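Local atomic coordinates of benzoate transport porin BenP (Acinetobacter baumannii AB307-0294, PDB entry 5DL8), a protein that probably acts as an outer-membrane porin of the OprD family, a calcium-binding beta-barrel thought to admit benzoate and similar small solutes. Residues 37-42 / 392-397. Sequence-based numbering, arbitrary orientation.
With CA (calcium ion), chain G.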
# COMPACT_ATOMS: atom_id res chain seq x y z
N ARG A 37 -5.01 -14.96 11.68
CA ARG A 37 -6.45 -14.71 11.41
C ARG A 37 -7.28 -15.88 11.87
O ARG A 37 -7.19 -16.96 11.32
CB ARG A 37 -6.70 -14.40 9.91
CG ARG A 37 -8.17 -14.11 9.53
CD ARG A 37 -8.35 -13.53 8.11
NE ARG A 37 -7.78 -12.24 7.96
CZ ARG A 37 -7.89 -11.43 6.87
NH1 ARG A 37 -8.56 -11.79 5.78
NH2 ARG A 37 -7.30 -10.20 6.90
N ASP A 38 -8.19 -15.62 12.78
CA ASP A 38 -9.00 -16.65 13.41
C ASP A 38 -10.46 -16.44 13.06
O ASP A 38 -11.11 -15.50 13.59
CB ASP A 38 -8.81 -16.53 14.97
CG ASP A 38 -9.65 -17.55 15.77
OD1 ASP A 38 -10.69 -18.02 15.28
OD2 ASP A 38 -9.29 -17.86 16.94
N PHE A 39 -11.01 -17.31 12.22
CA PHE A 39 -12.47 -17.35 11.96
C PHE A 39 -13.32 -17.76 13.18
O PHE A 39 -13.03 -18.69 13.84
CB PHE A 39 -12.75 -18.15 10.69
CG PHE A 39 -12.02 -17.57 9.50
CD1 PHE A 39 -12.56 -16.49 8.75
CD2 PHE A 39 -10.86 -18.07 9.07
CE1 PHE A 39 -11.89 -15.97 7.64
CE2 PHE A 39 -10.20 -17.60 7.94
CZ PHE A 39 -10.68 -16.50 7.25
N ASP A 40 -14.37 -16.99 13.49
CA ASP A 40 -15.34 -17.37 14.50
C ASP A 40 -15.96 -18.77 14.22
O ASP A 40 -16.13 -19.61 15.11
CB ASP A 40 -16.45 -16.33 14.58
CG ASP A 40 -16.00 -15.02 15.19
OD1 ASP A 40 -14.84 -14.63 15.16
OD2 ASP A 40 -16.81 -14.32 15.71
N ASN A 41 -16.33 -19.00 12.97
CA ASN A 41 -16.91 -20.28 12.58
C ASN A 41 -15.84 -21.45 12.60
O ASN A 41 -14.79 -21.42 11.84
CB ASN A 41 -17.58 -20.08 11.24
CG ASN A 41 -18.22 -21.32 10.65
OD1 ASN A 41 -18.25 -22.40 11.22
ND2 ASN A 41 -18.78 -21.13 9.48
N ASP A 42 -16.11 -22.45 13.46
CA ASP A 42 -15.26 -23.67 13.66
C ASP A 42 -15.03 -24.46 12.38
O ASP A 42 -14.00 -25.12 12.29
CB ASP A 42 -15.86 -24.65 14.70
CG ASP A 42 -15.85 -24.10 16.09
OD1 ASP A 42 -15.01 -23.26 16.40
OD2 ASP A 42 -16.67 -24.49 16.92
N ASN A 392 -18.15 -14.54 6.69
CA ASN A 392 -17.32 -15.11 7.72
C ASN A 392 -16.70 -14.11 8.66
O ASN A 392 -15.84 -13.35 8.22
CB ASN A 392 -16.21 -15.79 7.00
CG ASN A 392 -16.73 -16.96 6.16
OD1 ASN A 392 -17.66 -17.70 6.52
ND2 ASN A 392 -16.13 -17.09 5.01
N ASP A 393 -17.11 -14.16 9.94
CA ASP A 393 -16.59 -13.24 10.95
C ASP A 393 -15.16 -13.66 11.32
O ASP A 393 -14.88 -14.85 11.23
CB ASP A 393 -17.42 -13.25 12.21
CG ASP A 393 -18.79 -12.75 12.01
OD1 ASP A 393 -19.12 -12.26 10.93
OD2 ASP A 393 -19.59 -12.82 12.95
N PHE A 394 -14.26 -12.72 11.63
CA PHE A 394 -12.96 -13.09 12.16
C PHE A 394 -12.28 -12.06 13.11
O PHE A 394 -12.61 -10.87 13.15
CB PHE A 394 -12.05 -13.47 10.99
CG PHE A 394 -11.60 -12.29 10.16
CD1 PHE A 394 -10.56 -11.46 10.59
CD2 PHE A 394 -12.15 -12.06 8.93
CE1 PHE A 394 -10.11 -10.41 9.83
CE2 PHE A 394 -11.72 -11.00 8.15
CZ PHE A 394 -10.70 -10.16 8.60
N GLY A 395 -11.32 -12.57 13.85
CA GLY A 395 -10.38 -11.76 14.68
C GLY A 395 -8.96 -12.05 14.27
O GLY A 395 -8.57 -13.19 14.22
N GLU A 396 -8.20 -11.01 14.00
CA GLU A 396 -6.85 -11.09 13.54
C GLU A 396 -5.93 -10.31 14.44
O GLU A 396 -6.18 -9.07 14.63
CB GLU A 396 -6.69 -10.59 12.13
CG GLU A 396 -5.27 -10.67 11.57
CD GLU A 396 -5.16 -10.33 10.05
OE1 GLU A 396 -6.18 -10.32 9.36
OE2 GLU A 396 -4.08 -10.00 9.53
N ASP A 397 -4.85 -11.00 14.89
CA ASP A 397 -3.74 -10.40 15.58
C ASP A 397 -2.48 -10.32 14.72
O ASP A 397 -2.11 -11.25 14.03
CB ASP A 397 -3.41 -11.18 16.88
CG ASP A 397 -4.56 -11.30 17.78
OD1 ASP A 397 -5.00 -10.35 18.40
OD2 ASP A 397 -5.07 -12.35 17.91
CA CA G . -11.09 -20.33 14.47
O HOH W 1 -10.96 -20.35 16.80
O HOH W 2 -13.07 -20.97 15.49
O HOH W 3 -16.23 -17.17 10.77
O HOH W 4 -19.36 -18.22 8.42
O HOH W 5 -12.20 -21.36 12.63
O HOH W 6 -10.86 -22.84 14.69
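Arg37 lays its guanidinium flat over one face of the Phe394 ring, the two planes only 15° apart and CZ 4.1 Å from the centroid of that ring, an off-centre cation-pi stack. CD of Arg37 sits more squarely over the same face, 3.8 Å from the Phe394 centroid, as a CH-pi contact. A bend at chi3 (-66°) turns the otherwise extended arginine so that NE and NH2 face Glu396 side-on. Both nitrogens close on Glu396 OE1: Arg37 NH2 at 2.7 Å on the syn lone pair, NE from above the carboxylate plane. The other glutamate oxygen, OE2, pairs with Arg398, so this carboxylate is shared between two arginines. Phe39 shares the sheet face with these groups; its ring runs alongside that of Phe394 with the planes 72° apart, and Phe39 CD1 is 3.8 Å from Phe394 CB. These residues belong to the antiparallel seam where strands 25-39 and 394-406, the first and last of the barrel, close it. Asp38 and Gly395 exchange two backbone hydrogen bonds here, and Asp40 N reaches Asp393 O at 3.2 Å where strand 25-39 ends and strand 394-406 begins. On the opposite face Asp38 OD1 binds a calcium ion at 2.5 Å, joined by Phe39 O, Asp46 and four waters. Asp393 serves a second calcium site with Val388 and Gly391; its OD1 accepts from Val388 N, while OD2 stands 4.2 Å from the like-charged Asp40 OD2, a repulsion the calcium probably eases.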